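Local structure of CLIP-associating protein 2 (Mus musculus, 3WOZ) at residues A[20-25]-A[56-61]; A[49-54]-A[67-72]; A[91-96]-A[144-149]. The protein probably binds tubulin through TOG domains, of which this HEAT-repeat fragment is one, and contributes to the control of microtubule dynamics. All coordinates share one frame; numbering follows the deposited sequence.

Contact 1: A[20-25]-A[56-61]; sequences SERKEG and ADPHGK
Arg22 reaches from helix 19-34 to Asp57 in the turn that leads into helix 60-77. Its CB points toward that turn, CD lies 3.4 Å from Asp57 OD2, and the bend about CG-CD (chi3 -56°) turns NE toward the same oxygen. NE comes closer still, with 2.7 Å between Arg22 NE and Asp57 OD2; this salt bridge carries only a weak, strongly bent hydrogen bond. NH2 makes the straighter one, 3.1 Å from Arg22 NH2 to Asp57 OD1 at an N-H...O angle of 136°. The guanidinium and carboxylate planes stand 57° apart, so the pair is not a flat, two-pronged one. NH1 turns back to the carbonyl oxygen of Ser16, while His59 CB sits 3.8 Å from Arg22 NH2, at the edge of the guanidinium.

Asp57 OD1 has a second donor: on its anti lone pair it accepts the backbone N of His59 at 3.0 Å. Replacing Asp57 by an alanine would remove the carboxylate, and is likely to leave Arg22 NE and NH2 without their anionic mate and the backbone N of His59 without this acceptor. His59, whose ring stacks on Trp19, occupies the N-cap of helix 60-77, with ND1 accepting weakly from Lys61 N. The arrangement is an Asx turn leading into a side-chain N-cap at the start of helix 60-77, joined by the salt bridge to helix 19-34 in the HEAT-repeat TOG domain.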
# COMPACT_ATOMS: atom_id res chain seq x y z
N SER A 20 -4.85 -27.18 -1.69
CA SER A 20 -4.48 -27.94 -0.50
C SER A 20 -2.97 -27.91 -0.29
O SER A 20 -2.48 -27.83 0.84
CB SER A 20 -4.97 -29.38 -0.63
OG SER A 20 -4.97 -30.04 0.62
N GLU A 21 -2.24 -27.96 -1.40
CA GLU A 21 -0.78 -27.91 -1.40
C GLU A 21 -0.27 -26.51 -1.08
O GLU A 21 0.73 -26.36 -0.37
CB GLU A 21 -0.25 -28.39 -2.74
CG GLU A 21 -0.40 -29.89 -2.96
CD GLU A 21 0.91 -30.63 -2.85
OE1 GLU A 21 1.68 -30.61 -3.83
OE2 GLU A 21 1.18 -31.22 -1.77
N ARG A 22 -0.96 -25.49 -1.58
CA ARG A 22 -0.63 -24.10 -1.25
C ARG A 22 -0.81 -23.82 0.24
O ARG A 22 0.01 -23.14 0.85
CB ARG A 22 -1.45 -23.12 -2.09
CG ARG A 22 -1.08 -23.10 -3.56
CD ARG A 22 -1.60 -21.87 -4.29
NE ARG A 22 -3.05 -21.69 -4.17
CZ ARG A 22 -3.97 -22.26 -4.95
NH1 ARG A 22 -3.61 -23.08 -5.93
NH2 ARG A 22 -5.25 -22.02 -4.74
N LYS A 23 -1.89 -24.37 0.80
CA LYS A 23 -2.17 -24.28 2.23
C LYS A 23 -1.03 -24.91 3.05
O LYS A 23 -0.53 -24.30 4.00
CB LYS A 23 -3.50 -24.96 2.55
CG LYS A 23 -3.79 -25.17 4.02
CD LYS A 23 -5.06 -25.99 4.23
CE LYS A 23 -5.24 -26.37 5.69
NZ LYS A 23 -6.54 -27.08 5.93
N GLU A 24 -0.63 -26.12 2.66
CA GLU A 24 0.43 -26.84 3.35
C GLU A 24 1.77 -26.11 3.23
O GLU A 24 2.54 -26.06 4.18
CB GLU A 24 0.55 -28.27 2.83
CG GLU A 24 0.87 -29.31 3.91
CD GLU A 24 -0.19 -29.39 5.01
OE1 GLU A 24 -1.40 -29.27 4.71
OE2 GLU A 24 0.20 -29.59 6.18
N GLY A 25 2.02 -25.53 2.05
CA GLY A 25 3.21 -24.69 1.83
C GLY A 25 3.27 -23.47 2.73
O GLY A 25 4.33 -23.17 3.30
N ALA A 56 -3.70 -12.72 -6.18
CA ALA A 56 -4.85 -13.13 -6.98
C ALA A 56 -5.26 -14.59 -6.75
O ALA A 56 -5.82 -15.22 -7.64
CB ALA A 56 -4.57 -12.88 -8.47
N ASP A 57 -4.99 -15.13 -5.57
CA ASP A 57 -5.34 -16.52 -5.27
C ASP A 57 -6.86 -16.69 -5.17
O ASP A 57 -7.50 -15.98 -4.40
CB ASP A 57 -4.66 -16.99 -3.98
CG ASP A 57 -4.60 -18.49 -3.85
OD1 ASP A 57 -5.66 -19.14 -3.69
OD2 ASP A 57 -3.48 -19.04 -3.91
N PRO A 58 -7.44 -17.62 -5.96
CA PRO A 58 -8.89 -17.74 -6.02
C PRO A 58 -9.51 -18.47 -4.83
O PRO A 58 -10.72 -18.42 -4.63
CB PRO A 58 -9.12 -18.53 -7.31
CG PRO A 58 -7.92 -19.39 -7.42
CD PRO A 58 -6.77 -18.58 -6.85
N HIS A 59 -8.68 -19.16 -4.04
CA HIS A 59 -9.17 -19.89 -2.89
C HIS A 59 -9.14 -19.03 -1.63
O HIS A 59 -8.08 -18.53 -1.23
CB HIS A 59 -8.37 -21.17 -2.68
CG HIS A 59 -9.05 -22.17 -1.79
ND1 HIS A 59 -8.97 -22.11 -0.42
CD2 HIS A 59 -9.82 -23.24 -2.08
CE1 HIS A 59 -9.66 -23.10 0.10
NE2 HIS A 59 -10.19 -23.80 -0.89
N GLY A 60 -10.31 -18.86 -1.01
CA GLY A 60 -10.49 -18.00 0.16
C GLY A 60 -9.63 -18.33 1.37
O GLY A 60 -9.12 -17.42 2.03
N LYS A 61 -9.47 -19.61 1.67
CA LYS A 61 -8.69 -20.04 2.83
C LYS A 61 -7.20 -19.80 2.60
O LYS A 61 -6.51 -19.28 3.46
CB LYS A 61 -8.96 -21.52 3.17
CG LYS A 61 -8.10 -22.13 4.28
CD LYS A 61 -8.35 -21.47 5.64
CE LYS A 61 -7.63 -22.22 6.75
NZ LYS A 61 -7.57 -21.42 8.00

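Contact 2: A[49-54]-A[67-72]; sequences EIFTRM and LETLVD
Thr69 OG1 is hydrogen-bonded to Met65 O, one turn earlier in its own helix, and to the side-chain amide of Gln30 on helix 19-34, so the polar end of a buried side chain is satisfied while its methyl serves the apolar contact. That methyl, CG2, lies 4.3 Å from Phe51 CZ. The setting is the packed interior of an alpha-solenoid of HEAT repeats, where helices 41-54 and 60-77, consecutive in the chain, face each other across a layer of hydrophobic side chains.

Phe51 projects into this layer. Its ring lies nearly in the plane of CA, CB and CG (chi2 -3°) and reaches across to helix 60-77, whose backbone stays well back: the nearest CA pair, Phe51 CA and Leu70 CA, is 8.7 Å apart. The ring is gripped further by Phe66 and Phe73, each edge-to-face with it, and it also rests on Leu29 of helix 19-34 and on Trp84. These buried neighbours probably limit its rotation.

The CB of Leu70 is aimed neither at helix 41-54 nor away from it, yet the end of the side chain comes nearer. The two side chains slide past one another in opposite directions, and Leu70 also touches Leu88 and Trp84, joining this layer to the next helix. Of its two methyls it is CD2 that meets the ring obliquely, 3.9 Å from Phe51 CD2 and 4.2 Å from Phe51 CE2.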
# COMPACT_ATOMS: atom_id res chain seq x y z
N GLU A 49 7.94 -13.49 -5.95
CA GLU A 49 7.24 -13.78 -7.20
C GLU A 49 6.00 -14.64 -6.96
O GLU A 49 4.95 -14.42 -7.58
CB GLU A 49 8.19 -14.43 -8.21
CG GLU A 49 9.25 -13.47 -8.73
CD GLU A 49 10.39 -14.16 -9.47
OE1 GLU A 49 10.39 -15.41 -9.57
OE2 GLU A 49 11.30 -13.44 -9.94
N ILE A 50 6.13 -15.60 -6.05
CA ILE A 50 5.00 -16.42 -5.59
C ILE A 50 3.94 -15.58 -4.89
O ILE A 50 2.74 -15.74 -5.13
CB ILE A 50 5.48 -17.56 -4.66
CG1 ILE A 50 6.26 -18.62 -5.47
CG2 ILE A 50 4.30 -18.21 -3.92
CD1 ILE A 50 7.08 -19.58 -4.61
N PHE A 51 4.38 -14.67 -4.02
CA PHE A 51 3.47 -13.83 -3.25
C PHE A 51 2.73 -12.82 -4.14
O PHE A 51 1.56 -12.52 -3.89
CB PHE A 51 4.21 -13.11 -2.12
CG PHE A 51 4.30 -13.91 -0.84
CD1 PHE A 51 3.69 -15.15 -0.72
CD2 PHE A 51 4.97 -13.39 0.26
CE1 PHE A 51 3.77 -15.88 0.47
CE2 PHE A 51 5.05 -14.10 1.45
CZ PHE A 51 4.44 -15.35 1.55
N THR A 52 3.43 -12.30 -5.15
CA THR A 52 2.83 -11.41 -6.15
C THR A 52 1.61 -12.07 -6.80
O THR A 52 0.56 -11.44 -6.92
CB THR A 52 3.87 -11.01 -7.23
OG1 THR A 52 4.96 -10.32 -6.62
CG2 THR A 52 3.24 -10.10 -8.29
N ARG A 53 1.76 -13.34 -7.18
CA ARG A 53 0.67 -14.11 -7.78
C ARG A 53 -0.39 -14.48 -6.75
O ARG A 53 -1.58 -14.54 -7.07
CB ARG A 53 1.22 -15.37 -8.46
CG ARG A 53 2.13 -15.10 -9.65
CD ARG A 53 2.31 -16.35 -10.50
NE ARG A 53 2.73 -17.50 -9.71
CZ ARG A 53 4.00 -17.80 -9.45
NH1 ARG A 53 4.98 -17.03 -9.91
NH2 ARG A 53 4.29 -18.87 -8.72
N MSE A 54 0.05 -14.71 -5.51
CA MSE A 54 -0.86 -15.07 -4.41
C MSE A 54 -1.89 -13.98 -4.10
O MSE A 54 -2.94 -14.26 -3.54
CB MSE A 54 -0.06 -15.43 -3.15
CG MSE A 54 -0.62 -16.63 -2.41
SE MSE A 54 0.70 -17.55 -1.31
CE MSE A 54 0.27 -19.40 -1.76
N LEU A 67 -2.34 -13.66 3.59
CA LEU A 67 -2.37 -12.37 4.28
C LEU A 67 -1.77 -12.42 5.68
O LEU A 67 -1.09 -11.48 6.10
CB LEU A 67 -3.79 -11.82 4.36
CG LEU A 67 -4.42 -11.33 3.05
CD1 LEU A 67 -5.86 -10.92 3.31
CD2 LEU A 67 -3.62 -10.18 2.40
N GLU A 68 -2.02 -13.51 6.40
CA GLU A 68 -1.47 -13.70 7.75
C GLU A 68 0.03 -13.95 7.73
O GLU A 68 0.75 -13.50 8.61
CB GLU A 68 -2.17 -14.84 8.48
CG GLU A 68 -3.58 -14.51 8.92
CD GLU A 68 -4.36 -15.72 9.40
OE1 GLU A 68 -4.30 -16.78 8.74
OE2 GLU A 68 -5.05 -15.60 10.44
N THR A 69 0.49 -14.69 6.73
CA THR A 69 1.90 -15.00 6.56
C THR A 69 2.71 -13.75 6.21
O THR A 69 3.88 -13.63 6.59
CB THR A 69 2.11 -16.09 5.48
OG1 THR A 69 1.16 -17.14 5.69
CG2 THR A 69 3.52 -16.68 5.54
N LEU A 70 2.08 -12.82 5.49
CA LEU A 70 2.73 -11.56 5.07
C LEU A 70 3.29 -10.78 6.25
O LEU A 70 4.36 -10.18 6.14
CB LEU A 70 1.75 -10.67 4.29
CG LEU A 70 1.66 -10.74 2.76
CD1 LEU A 70 0.65 -9.71 2.26
CD2 LEU A 70 3.01 -10.51 2.09
N VAL A 71 2.56 -10.79 7.37
CA VAL A 71 2.95 -10.05 8.57
C VAL A 71 4.33 -10.50 9.04
O VAL A 71 5.22 -9.67 9.24
CB VAL A 71 1.89 -10.21 9.69
CG1 VAL A 71 2.39 -9.61 11.01
CG2 VAL A 71 0.58 -9.56 9.28
N ASP A 72 4.50 -11.81 9.19
CA ASP A 72 5.77 -12.41 9.59
C ASP A 72 6.85 -12.23 8.54
O ASP A 72 8.02 -12.00 8.87
CB ASP A 72 5.57 -13.90 9.86
CG ASP A 72 4.73 -14.15 11.08
OD1 ASP A 72 3.54 -14.50 10.92
OD2 ASP A 72 5.26 -13.97 12.20

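Contact 3: A[91-96]-A[144-149]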
# COMPACT_ATOMS: atom_id res chain seq x y z
N GLN A 91 -0.62 -3.67 -4.26
CA GLN A 91 -1.51 -4.83 -4.28
C GLN A 91 -2.38 -4.89 -3.02
O GLN A 91 -3.55 -5.26 -3.10
CB GLN A 91 -0.73 -6.13 -4.46
CG GLN A 91 -0.20 -6.36 -5.88
CD GLN A 91 -1.31 -6.58 -6.89
OE1 GLN A 91 -2.17 -7.45 -6.72
NE2 GLN A 91 -1.31 -5.79 -7.96
N LEU A 92 -1.81 -4.51 -1.88
CA LEU A 92 -2.56 -4.46 -0.63
C LEU A 92 -3.64 -3.38 -0.67
O LEU A 92 -4.74 -3.58 -0.15
CB LEU A 92 -1.64 -4.25 0.57
CG LEU A 92 -0.85 -5.44 1.14
CD1 LEU A 92 0.02 -4.95 2.29
CD2 LEU A 92 -1.77 -6.58 1.60
N LEU A 93 -3.33 -2.25 -1.30
CA LEU A 93 -4.31 -1.16 -1.43
C LEU A 93 -5.45 -1.53 -2.37
O LEU A 93 -6.61 -1.17 -2.13
CB LEU A 93 -3.64 0.14 -1.86
CG LEU A 93 -2.76 0.82 -0.80
CD1 LEU A 93 -1.90 1.88 -1.47
CD2 LEU A 93 -3.60 1.42 0.32
N LYS A 94 -5.13 -2.26 -3.43
CA LYS A 94 -6.15 -2.80 -4.33
C LYS A 94 -7.07 -3.78 -3.59
O LYS A 94 -8.29 -3.71 -3.72
CB LYS A 94 -5.51 -3.46 -5.55
CG LYS A 94 -4.90 -2.48 -6.54
CD LYS A 94 -4.32 -3.19 -7.74
CE LYS A 94 -4.20 -2.24 -8.93
NZ LYS A 94 -3.41 -2.84 -10.05
N LYS A 95 -6.48 -4.68 -2.80
CA LYS A 95 -7.24 -5.62 -1.98
C LYS A 95 -8.10 -4.90 -0.94
O LYS A 95 -9.26 -5.26 -0.73
CB LYS A 95 -6.32 -6.64 -1.30
CG LYS A 95 -5.74 -7.67 -2.24
CD LYS A 95 -6.84 -8.43 -2.96
CE LYS A 95 -6.42 -8.79 -4.36
NZ LYS A 95 -7.31 -9.83 -4.91
N MSE A 96 -7.53 -3.87 -0.32
CA MSE A 96 -8.24 -3.04 0.65
C MSE A 96 -9.42 -2.31 0.02
O MSE A 96 -10.40 -2.00 0.70
CB MSE A 96 -7.28 -2.05 1.31
CG MSE A 96 -7.81 -1.39 2.58
SE MSE A 96 -8.04 -2.66 4.05
CE MSE A 96 -9.51 -1.77 4.97
N LYS A 144 -9.64 4.28 -4.10
CA LYS A 144 -9.27 5.68 -3.83
C LYS A 144 -9.27 5.97 -2.34
O LYS A 144 -8.33 6.55 -1.81
CB LYS A 144 -10.22 6.65 -4.54
CG LYS A 144 -9.99 6.79 -6.05
CD LYS A 144 -11.05 7.71 -6.66
CE LYS A 144 -10.99 7.73 -8.18
NZ LYS A 144 -12.16 8.46 -8.75
N VAL A 145 -10.34 5.55 -1.66
CA VAL A 145 -10.46 5.69 -0.21
C VAL A 145 -9.26 5.06 0.51
O VAL A 145 -8.65 5.68 1.37
CB VAL A 145 -11.81 5.07 0.30
CG1 VAL A 145 -11.82 4.94 1.82
CG2 VAL A 145 -13.00 5.90 -0.18
N ALA A 146 -8.94 3.83 0.13
CA ALA A 146 -7.83 3.08 0.74
C ALA A 146 -6.47 3.76 0.51
O ALA A 146 -5.68 3.90 1.45
CB ALA A 146 -7.82 1.65 0.23
N ILE A 147 -6.22 4.19 -0.72
CA ILE A 147 -5.00 4.96 -1.04
C ILE A 147 -4.91 6.21 -0.18
O ILE A 147 -3.87 6.47 0.42
CB ILE A 147 -4.94 5.36 -2.53
CG1 ILE A 147 -4.73 4.13 -3.41
CG2 ILE A 147 -3.82 6.39 -2.78
CD1 ILE A 147 -5.26 4.31 -4.83
N LEU A 148 -6.00 6.97 -0.11
CA LEU A 148 -6.04 8.23 0.63
C LEU A 148 -5.87 8.04 2.14
O LEU A 148 -5.09 8.76 2.78
CB LEU A 148 -7.33 9.01 0.33
CG LEU A 148 -7.52 9.52 -1.11
CD1 LEU A 148 -8.98 9.89 -1.37
CD2 LEU A 148 -6.57 10.69 -1.45
N LYS A 149 -6.58 7.07 2.71
CA LYS A 149 -6.43 6.78 4.14
C LYS A 149 -4.99 6.43 4.49
O LYS A 149 -4.47 6.85 5.53
CB LYS A 149 -7.37 5.66 4.58
CG LYS A 149 -8.81 6.10 4.82
CD LYS A 149 -9.64 4.93 5.32
CE LYS A 149 -11.00 5.38 5.84
NZ LYS A 149 -11.89 4.19 6.02
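Leu93 and Ala146 bring their CA atoms to 5.9 Å where segments 91-96 and 144-149 cross, with axes 8.4 Å apart at closest and N-to-C directions 128° from each other. The small side chain of Ala146 probably allows so close an approach: its CB points at the other helix and lies 3.9 Å from Leu93 O. Met96, deposited as selenomethionine, rests on the same methyl with the root of its chain, Met96 CG being 3.8 Å from Ala146 CB. The bend about CB-CG (chi2 67°) turns the selenium off the extended path, and Met96 goes on to touch Gln105 and Gln109 of helix 102-118.

The contact packs together two helices of the HEAT-repeat solenoid, 85-96 and 141-155, that are separated in the chain by helices 102-118 and 121-133. Leu93 comes in beside Ala146, from a direction nearly perpendicular to the approach of Met96: its CD2 lies 3.4 Å from Ala146 O and 4.2 Å from Ala146 CB, an apolar methyl set against a helix carbonyl. The second methyl of Leu93 takes a different partner, CD1 approaching Ile147 CG1 at 4.1 Å, where the two side chains cross at about a right angle. Helix 121-133 adds to this apolar cluster, Leu128 packing on Leu93, and Phe131 and Thr132 on Ile147.

Contacts 1 and 2 are neighbours with centres 11 Å apart, both drawing on helix 60-77. They touch directly, Arg22 CD lying 4.0 Å from CE of Met54, a selenomethionine, so the aliphatic part of the salt-bridging arginine borders the apolar interior. Contact 3 follows in the chain, its centre 17 Å from that of contact 2. Helix 85-96 joins the two: Leu92 CD2 packs 4.0 Å from Leu70 CD1 and 4.1 Å from Leu67 CD2. Contacts 1 and 3, with centres 23 Å apart, do not touch. The sequence runs from a polar, partly buried turn to two buried apolar interfaces within one TOG domain.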